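Local coordinates for protein phosphotransferase system, HPr-related proteins (Thermoanaerobacter tengcongensis, PDB 3LFG) that probably serves as the general phosphocarrier of the phosphoenolpyruvate-dependent sugar phosphotransferase system, which phosphorylates sugars as they enter the cell, at residues M1-I6 and V60-A65; A20-T25 and V42-I47; S30-V35 and S64-D69. All coordinates share one frame; numbering follows the deposited sequence.

Contact 1. Residues M1-I6 and V60-A65; sequences MKEVTI and VVKLSA
Val4 and Leu63 face each other across two antiparallel strands, paired in both directions by backbone bonds. Val4 N donates to Leu63 O at 2.9 Å, and Leu63 N donates back to Val4 O at 2.8 Å. Lys2 with Ala65 and Ile6 with Val61 make the same reciprocal pair of hydrogen bonds, so six N-H...O bonds join residues 2-6 to 61-65. At the non-hydrogen-bonded pairs between them, CA-H groups lean on carbonyl oxygens. Glu3 CA, for example, lies 3.2 Å from Leu63 O.

The side chain of Leu63 can be followed outward. Its CB meets Val4 CG2 at 3.9 Å. With CG anti to the carbonyl carbon (chi1 -56°), the branch points off the sheet. There CD1 touches two methyls of the neighbouring strand, 4.0 Å from Val4 CG2 and 4.1 Å from Ile6 CG2. CD2 turns to the far side and packs on Val35 of strand 32-37. Val4 and Ile6 also touch helix 70-82, through Ile74, Val78 and Ile81, so this face is apolar.

The other face carries Glu3, Thr5, Lys62 and Ser64. Lys62 extends fully toward Glu3, but their salt bridge is long and the carboxylate position is less sure. The chemistry is thus two-sided: backbone bonds hold the strands, apolar contacts seal the helix side, and charge on the outer face probably adds little.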
loop_
_atom_site.group_PDB
_atom_site.type_symbol
_atom_site.label_atom_id
_atom_site.label_comp_id
_atom_site.label_asym_id
_atom_site.label_seq_id
_atom_site.Cartn_x
_atom_site.Cartn_y
_atom_site.Cartn_z
ATOM N N MET A 1 1.405 16.703 0.724
ATOM C CA MET A 1 1.504 15.350 0.193
ATOM C C MET A 1 2.664 14.614 0.852
ATOM O O MET A 1 3.731 15.196 1.089
ATOM C CB MET A 1 1.682 15.402 -1.323
ATOM C CG MET A 1 1.783 14.050 -1.977
ATOM S SD MET A 1 3.482 13.490 -2.018
ATOM C CE MET A 1 3.453 12.654 -3.602
ATOM N N LYS A 2 2.451 13.341 1.181
ATOM C CA LYS A 2 3.498 12.535 1.797
ATOM C C LYS A 2 3.746 11.327 0.908
ATOM O O LYS A 2 2.806 10.694 0.436
ATOM C CB LYS A 2 3.088 12.093 3.207
ATOM C CG LYS A 2 4.035 11.127 3.889
ATOM C CD LYS A 2 5.383 11.771 4.163
ATOM C CE LYS A 2 6.251 10.865 5.029
ATOM N NZ LYS A 2 7.617 11.424 5.215
ATOM N N GLU A 3 5.014 11.019 0.662
ATOM C CA GLU A 3 5.349 9.896 -0.201
ATOM C C GLU A 3 6.505 9.110 0.384
ATOM O O GLU A 3 7.380 9.672 1.032
ATOM C CB GLU A 3 5.694 10.374 -1.620
ATOM C CG GLU A 3 7.012 11.141 -1.713
ATOM C CD GLU A 3 7.114 12.008 -2.960
ATOM O OE1 GLU A 3 6.217 11.921 -3.826
ATOM O OE2 GLU A 3 8.096 12.777 -3.071
ATOM N N VAL A 4 6.504 7.800 0.143
ATOM C CA VAL A 4 7.582 6.937 0.585
ATOM C C VAL A 4 7.734 5.813 -0.426
ATOM O O VAL A 4 6.769 5.430 -1.075
ATOM C CB VAL A 4 7.304 6.298 1.964
ATOM C CG1 VAL A 4 7.138 7.370 3.042
ATOM C CG2 VAL A 4 6.098 5.358 1.909
ATOM N N THR A 5 8.950 5.294 -0.549
ATOM C CA THR A 5 9.223 4.149 -1.411
ATOM C C THR A 5 9.565 2.992 -0.499
ATOM O O THR A 5 10.316 3.156 0.471
ATOM C CB THR A 5 10.405 4.441 -2.349
ATOM O OG1 THR A 5 10.057 5.523 -3.225
ATOM C CG2 THR A 5 10.742 3.229 -3.177
ATOM N N ILE A 6 9.006 1.820 -0.785
ATOM C CA ILE A 6 9.141 0.710 0.146
ATOM C C ILE A 6 9.011 -0.616 -0.566
ATOM O O ILE A 6 8.213 -0.754 -1.499
ATOM C CB ILE A 6 8.097 0.817 1.298
ATOM C CG1 ILE A 6 8.364 -0.241 2.371
ATOM C CG2 ILE A 6 6.670 0.737 0.753
ATOM C CD1 ILE A 6 7.540 -0.040 3.626
ATOM N N VAL A 60 9.335 -3.129 -5.308
ATOM C CA VAL A 60 9.380 -1.836 -4.650
ATOM C C VAL A 60 8.261 -0.961 -5.201
ATOM O O VAL A 60 8.096 -0.847 -6.416
ATOM C CB VAL A 60 10.737 -1.156 -4.905
ATOM C CG1 VAL A 60 10.737 0.269 -4.377
ATOM C CG2 VAL A 60 11.852 -1.966 -4.261
ATOM N N VAL A 61 7.470 -0.364 -4.314
ATOM C CA VAL A 61 6.408 0.538 -4.739
ATOM C C VAL A 61 6.558 1.902 -4.102
ATOM O O VAL A 61 7.228 2.061 -3.080
ATOM C CB VAL A 61 4.993 0.010 -4.399
ATOM C CG1 VAL A 61 4.725 -1.316 -5.093
ATOM C CG2 VAL A 61 4.804 -0.119 -2.882
ATOM N N LYS A 62 5.916 2.887 -4.717
ATOM C CA LYS A 62 5.874 4.221 -4.154
ATOM C C LYS A 62 4.466 4.455 -3.629
ATOM O O LYS A 62 3.493 4.356 -4.381
ATOM C CB LYS A 62 6.251 5.263 -5.219
ATOM C CG LYS A 62 6.114 6.723 -4.765
ATOM C CD LYS A 62 6.484 7.674 -5.894
ATOM C CE LYS A 62 5.959 9.080 -5.632
ATOM N NZ LYS A 62 5.896 9.879 -6.887
ATOM N N LEU A 63 4.364 4.743 -2.334
ATOM C CA LEU A 63 3.101 5.096 -1.716
ATOM C C LEU A 63 3.035 6.598 -1.602
ATOM O O LEU A 63 4.028 7.247 -1.287
ATOM C CB LEU A 63 3.004 4.530 -0.307
ATOM C CG LEU A 63 3.172 3.031 -0.128
ATOM C CD1 LEU A 63 3.109 2.713 1.373
ATOM C CD2 LEU A 63 2.101 2.310 -0.919
ATOM N N SER A 64 1.859 7.158 -1.842
ATOM C CA SER A 64 1.709 8.589 -1.643
ATOM C C SER A 64 0.311 8.876 -1.126
ATOM O O SER A 64 -0.633 8.152 -1.441
ATOM C CB SER A 64 1.989 9.330 -2.945
ATOM O OG SER A 64 1.066 8.974 -3.949
ATOM N N ALA A 65 0.189 9.917 -0.310
ATOM C CA ALA A 65 -1.092 10.305 0.262
ATOM C C ALA A 65 -1.247 11.820 0.262
ATOM O O ALA A 65 -0.290 12.555 0.496
ATOM C CB ALA A 65 -1.231 9.766 1.681
#

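Contact 2. Residues A20-T25 and V42-I47; sequences ALFVQT and VNAKSI
Val23 and Phe22 of the helix meet the turn at Ala44 and Lys45. The closest approach is Val23 CG1 to Ala44 O, at 3.5 Å. CG1 lies anti to the carbonyl carbon of its own residue (chi1 -65°), which carries it toward the turn. The same methyl also reaches Ile47, with CD1 of that residue 4.2 Å away. Phe22 comes in beside it. Its CE2 lies 3.8 Å from Ala44 CB, while Ala44 O approaches the ring obliquely. The contact across the segments is therefore van der Waals packing.

The next shell shapes the turn. Residues 43-46 form a type I beta turn, closed by Ser46 N to Asn43 O at 3.0 Å. Asn43 OD1 accepts from Lys45 N at 2.9 Å, which makes an Asx turn. The donor stands 54° out of the amide plane, so this bond does not follow a lone pair. Ser46 is the N-cap of helix 47-53, and its OG accepts from Gly49 N.

Further out, Lys45 NZ bonds to the carbonyl oxygens of Phe29 and Ser31, beyond the helix end. Phe22 also packs on Val35, Ile50 and Leu77, and Val23 on Ile50. Side chains of helix 16-26 thus reach the sheet, helix 47-53 and helix 70-82. This is the open-faced beta sandwich of HPr proteins, in which helices cover one face of a four-stranded antiparallel sheet.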
loop_
_atom_site.group_PDB
_atom_site.type_symbol
_atom_site.label_atom_id
_atom_site.label_comp_id
_atom_site.label_asym_id
_atom_site.label_seq_id
_atom_site.Cartn_x
_atom_site.Cartn_y
_atom_site.Cartn_z
ATOM N N ALA A 20 -6.043 -7.530 1.141
ATOM C CA ALA A 20 -7.228 -7.064 1.892
ATOM C C ALA A 20 -6.841 -6.169 3.064
ATOM O O ALA A 20 -7.468 -5.135 3.309
ATOM C CB ALA A 20 -8.041 -8.240 2.394
ATOM N N LEU A 21 -5.816 -6.572 3.810
ATOM C CA LEU A 21 -5.383 -5.766 4.952
ATOM C C LEU A 21 -4.908 -4.396 4.484
ATOM O O LEU A 21 -5.169 -3.387 5.126
ATOM C CB LEU A 21 -4.269 -6.467 5.737
ATOM C CG LEU A 21 -4.600 -7.846 6.321
ATOM C CD1 LEU A 21 -3.337 -8.527 6.839
ATOM C CD2 LEU A 21 -5.638 -7.737 7.427
ATOM N N PHE A 22 -4.193 -4.380 3.363
ATOM C CA PHE A 22 -3.715 -3.136 2.766
ATOM C C PHE A 22 -4.858 -2.194 2.393
ATOM O O PHE A 22 -4.861 -1.024 2.795
ATOM C CB PHE A 22 -2.842 -3.438 1.540
ATOM C CG PHE A 22 -2.184 -2.222 0.953
ATOM C CD1 PHE A 22 -0.917 -1.838 1.359
ATOM C CD2 PHE A 22 -2.823 -1.486 -0.023
ATOM C CE1 PHE A 22 -0.315 -0.717 0.817
ATOM C CE2 PHE A 22 -2.235 -0.380 -0.570
ATOM C CZ PHE A 22 -0.975 0.010 -0.158
ATOM N N VAL A 23 -5.838 -2.690 1.635
ATOM C CA VAL A 23 -6.952 -1.825 1.251
ATOM C C VAL A 23 -7.793 -1.386 2.456
ATOM O O VAL A 23 -8.238 -0.246 2.507
ATOM C CB VAL A 23 -7.852 -2.454 0.162
ATOM C CG1 VAL A 23 -7.070 -2.628 -1.135
ATOM C CG2 VAL A 23 -8.456 -3.753 0.633
ATOM N N GLN A 24 -8.000 -2.273 3.425
ATOM C CA GLN A 24 -8.797 -1.909 4.597
ATOM C C GLN A 24 -8.090 -0.850 5.420
ATOM O O GLN A 24 -8.727 0.063 5.943
ATOM C CB GLN A 24 -9.122 -3.130 5.456
ATOM C CG GLN A 24 -10.135 -4.069 4.813
ATOM C CD GLN A 24 -11.392 -3.356 4.382
ATOM O OE1 GLN A 24 -11.919 -2.511 5.113
ATOM N NE2 GLN A 24 -11.890 -3.690 3.190
ATOM N N THR A 25 -6.771 -0.971 5.543
ATOM C CA THR A 25 -5.995 0.006 6.314
ATOM C C THR A 25 -6.014 1.365 5.608
ATOM O O THR A 25 -6.243 2.411 6.242
ATOM C CB THR A 25 -4.554 -0.494 6.505
ATOM O OG1 THR A 25 -4.573 -1.691 7.296
ATOM C CG2 THR A 25 -3.682 0.549 7.196
ATOM N N VAL A 42 -2.239 3.577 -9.008
ATOM C CA VAL A 42 -3.589 3.120 -8.693
ATOM C C VAL A 42 -4.019 3.593 -7.319
ATOM O O VAL A 42 -3.189 3.993 -6.487
ATOM C CB VAL A 42 -3.713 1.581 -8.745
ATOM C CG1 VAL A 42 -3.176 1.037 -10.067
ATOM C CG2 VAL A 42 -2.990 0.955 -7.550
ATOM N N ASN A 43 -5.324 3.567 -7.090
ATOM C CA ASN A 43 -5.921 3.966 -5.827
ATOM C C ASN A 43 -5.651 2.894 -4.784
ATOM O O ASN A 43 -6.055 1.747 -4.955
ATOM C CB ASN A 43 -7.435 4.145 -6.053
ATOM C CG ASN A 43 -8.191 4.596 -4.820
ATOM O OD1 ASN A 43 -7.660 4.685 -3.719
ATOM N ND2 ASN A 43 -9.474 4.893 -5.015
ATOM N N ALA A 44 -4.959 3.258 -3.709
ATOM C CA ALA A 44 -4.614 2.294 -2.654
ATOM C C ALA A 44 -5.840 1.676 -1.971
ATOM O O ALA A 44 -5.738 0.624 -1.338
ATOM C CB ALA A 44 -3.706 2.953 -1.612
ATOM N N LYS A 45 -6.994 2.335 -2.093
ATOM C CA LYS A 45 -8.222 1.859 -1.454
ATOM C C LYS A 45 -9.007 0.914 -2.361
ATOM O O LYS A 45 -10.043 0.395 -1.962
ATOM C CB LYS A 45 -9.117 3.047 -1.064
ATOM C CG LYS A 45 -8.472 3.977 -0.060
ATOM C CD LYS A 45 -9.347 5.192 0.232
ATOM C CE LYS A 45 -8.591 6.179 1.094
ATOM N NZ LYS A 45 -9.438 7.388 1.384
ATOM N N SER A 46 -8.499 0.693 -3.572
ATOM C CA SER A 46 -9.196 -0.115 -4.571
ATOM C C SER A 46 -8.578 -1.500 -4.748
ATOM O O SER A 46 -7.448 -1.621 -5.215
ATOM C CB SER A 46 -9.179 0.616 -5.918
ATOM O OG SER A 46 -9.619 -0.224 -6.982
ATOM N N ILE A 47 -9.322 -2.550 -4.408
ATOM C CA ILE A 47 -8.786 -3.910 -4.572
ATOM C C ILE A 47 -8.490 -4.219 -6.037
ATOM O O ILE A 47 -7.492 -4.857 -6.349
ATOM C CB ILE A 47 -9.693 -4.974 -3.916
ATOM C CG1 ILE A 47 -9.003 -6.342 -3.871
ATOM C CG2 ILE A 47 -11.023 -5.080 -4.629
ATOM C CD1 ILE A 47 -7.699 -6.344 -3.089
#

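Contact 3. Residues S30-V35 and S64-D69; sequences SSQIWV and SAEGDD
Ser30 and Ser31 grip the carboxylate of Asp69 at the tight end of this contact. Ser30 N reaches Asp69 OD2 at 2.9 Å, and Ser31 N reaches Asp69 OD1 at 3.0 Å, each on the syn lone pair. Ser31 OG adds a short bond of 2.5 Å to Asp69 OD1, met nearly along the C-O axis. Asp69 CG lies between backbone N and carbonyl carbon (chi1 54°), which brings the carboxylate to the serines. Two successive backbone N-H groups and a hydroxyl thus fix the rotation of Asp69. With an alanine in its place, the N-H groups would probably lose this acceptor and the Ser31 hydroxyl would be free to turn. Gly67 passes so close to Ser31 OG that a CB would clash.

Paired backbone bonds join the strands at Gln32 with Glu66 and at Trp34 with Ser64. Ile33 CG1 meets Ala65 CB at 4.1 Å on the helix-covered side.

The face with Gln32, Trp34 and Glu66 is looser; Gln32 and Glu66 are exposed to solvent. Trp34 CE3 lies 3.5 Å from Ser64 OG, and Trp34 CH2 3.6 Å from Glu66 OE1 at the ring edge. Gln32 runs alongside Glu66. One water links Ser30 OG to Asp68 N at the turn; another binds Ser64 OG and, weakly, Trp34 O. Asp69 holds the N-cap position of helix 70-82, but its carboxylate binds residues 30-31 instead. The arrangement is an antiparallel pair at the middle of the HPr sheet.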
loop_
_atom_site.group_PDB
_atom_site.type_symbol
_atom_site.label_atom_id
_atom_site.label_comp_id
_atom_site.label_asym_id
_atom_site.label_seq_id
_atom_site.Cartn_x
_atom_site.Cartn_y
_atom_site.Cartn_z
ATOM N N SER A 30 -9.004 9.629 5.342
ATOM C CA SER A 30 -9.740 10.493 4.430
ATOM C C SER A 30 -8.911 10.921 3.227
ATOM O O SER A 30 -9.457 11.268 2.174
ATOM C CB SER A 30 -10.237 11.727 5.178
ATOM O OG SER A 30 -9.147 12.441 5.727
ATOM N N SER A 31 -7.587 10.872 3.375
ATOM C CA SER A 31 -6.678 11.241 2.296
ATOM C C SER A 31 -6.903 10.403 1.052
ATOM O O SER A 31 -7.328 9.254 1.143
ATOM C CB SER A 31 -5.228 11.021 2.726
ATOM O OG SER A 31 -4.838 11.927 3.741
ATOM N N GLN A 32 -6.592 10.973 -0.103
ATOM C CA GLN A 32 -6.429 10.171 -1.302
ATOM C C GLN A 32 -5.087 9.469 -1.163
ATOM O O GLN A 32 -4.088 10.081 -0.784
ATOM C CB GLN A 32 -6.420 11.025 -2.561
ATOM C CG GLN A 32 -7.699 11.783 -2.819
ATOM C CD GLN A 32 -7.645 12.521 -4.135
ATOM O OE1 GLN A 32 -7.759 11.919 -5.202
ATOM N NE2 GLN A 32 -7.457 13.835 -4.068
ATOM N N ILE A 33 -5.070 8.175 -1.446
ATOM C CA ILE A 33 -3.844 7.387 -1.328
ATOM C C ILE A 33 -3.593 6.619 -2.616
ATOM O O ILE A 33 -4.516 6.029 -3.183
ATOM C CB ILE A 33 -3.938 6.406 -0.154
ATOM C CG1 ILE A 33 -4.368 7.149 1.114
ATOM C CG2 ILE A 33 -2.593 5.730 0.117
ATOM C CD1 ILE A 33 -4.634 6.216 2.305
ATOM N N TRP A 34 -2.342 6.617 -3.071
ATOM C CA TRP A 34 -1.974 5.939 -4.307
ATOM C C TRP A 34 -0.806 4.994 -4.090
ATOM O O TRP A 34 0.034 5.206 -3.209
ATOM C CB TRP A 34 -1.568 6.934 -5.398
ATOM C CG TRP A 34 -2.629 7.911 -5.812
ATOM C CD1 TRP A 34 -3.536 7.766 -6.830
ATOM C CD2 TRP A 34 -2.862 9.205 -5.248
ATOM N NE1 TRP A 34 -4.329 8.888 -6.915
ATOM C CE2 TRP A 34 -3.938 9.783 -5.952
ATOM C CE3 TRP A 34 -2.279 9.922 -4.199
ATOM C CZ2 TRP A 34 -4.439 11.051 -5.646
ATOM C CZ3 TRP A 34 -2.778 11.186 -3.894
ATOM C CH2 TRP A 34 -3.846 11.734 -4.619
ATOM N N VAL A 35 -0.769 3.950 -4.909
ATOM C CA VAL A 35 0.377 3.058 -4.992
ATOM C C VAL A 35 0.852 3.085 -6.425
ATOM O O VAL A 35 0.040 3.017 -7.350
ATOM C CB VAL A 35 0.006 1.596 -4.653
ATOM C CG1 VAL A 35 1.259 0.729 -4.594
ATOM C CG2 VAL A 35 -0.748 1.519 -3.342
ATOM N N SER A 64 1.859 7.158 -1.842
ATOM C CA SER A 64 1.709 8.589 -1.643
ATOM C C SER A 64 0.311 8.876 -1.126
ATOM O O SER A 64 -0.633 8.152 -1.441
ATOM C CB SER A 64 1.989 9.330 -2.945
ATOM O OG SER A 64 1.066 8.974 -3.949
ATOM N N ALA A 65 0.189 9.917 -0.310
ATOM C CA ALA A 65 -1.092 10.305 0.262
ATOM C C ALA A 65 -1.247 11.820 0.262
ATOM O O ALA A 65 -0.290 12.555 0.496
ATOM C CB ALA A 65 -1.231 9.766 1.681
ATOM N N GLU A 66 -2.462 12.277 -0.029
ATOM C CA GLU A 66 -2.755 13.701 -0.052
ATOM C C GLU A 66 -4.047 13.956 0.698
ATOM O O GLU A 66 -5.113 13.469 0.311
ATOM C CB GLU A 66 -2.882 14.205 -1.485
ATOM C CG GLU A 66 -3.223 15.690 -1.569
ATOM C CD GLU A 66 -3.444 16.154 -2.993
ATOM O OE1 GLU A 66 -3.598 15.293 -3.884
ATOM O OE2 GLU A 66 -3.466 17.382 -3.226
ATOM N N GLY A 67 -3.958 14.722 1.778
ATOM C CA GLY A 67 -5.140 15.037 2.552
ATOM C C GLY A 67 -4.842 15.389 3.993
ATOM O O GLY A 67 -3.682 15.544 4.385
ATOM N N ASP A 68 -5.892 15.479 4.795
ATOM C CA ASP A 68 -5.740 15.966 6.161
ATOM C C ASP A 68 -4.993 15.000 7.062
ATOM O O ASP A 68 -4.399 15.409 8.059
ATOM C CB ASP A 68 -7.104 16.307 6.771
ATOM C CG ASP A 68 -7.817 17.419 6.020
ATOM O OD1 ASP A 68 -7.139 18.205 5.323
ATOM O OD2 ASP A 68 -9.060 17.506 6.129
ATOM N N ASP A 69 -5.004 13.714 6.711
ATOM C CA ASP A 69 -4.356 12.703 7.543
ATOM C C ASP A 69 -3.270 11.970 6.766
ATOM O O ASP A 69 -3.015 10.790 6.991
ATOM C CB ASP A 69 -5.376 11.710 8.129
ATOM C CG ASP A 69 -6.265 11.063 7.069
ATOM O OD1 ASP A 69 -6.007 11.235 5.859
ATOM O OD2 ASP A 69 -7.240 10.396 7.467
HETATM O O HOH W 1 -8.489 14.482 3.915
HETATM O O HOH W 2 2.263 6.748 -5.185
#

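Contacts 1 and 3 share strand 60-66, an inner strand that pairs with 2-7 on one side and 32-37 on the other. Both rest on backbone hydrogen bonds. Contact 3 adds a carboxylate-bound turn at its end, farther from the chain's centre. Contact 2 differs: it joins a helix to a turn by packing alone. All three are partly buried, with apolar side chains inside and Glu3, Lys62, Gln32 and Glu66 toward the surface. Contact 2 is linked to contact 3 by backbone pairing of Ala44 with Ile33 and by Lys45 to Ser31 O. Leu63 of contact 1 touches Phe22 of contact 2, and also Val35 of contact 3, so the three meet in one hydrophobic core.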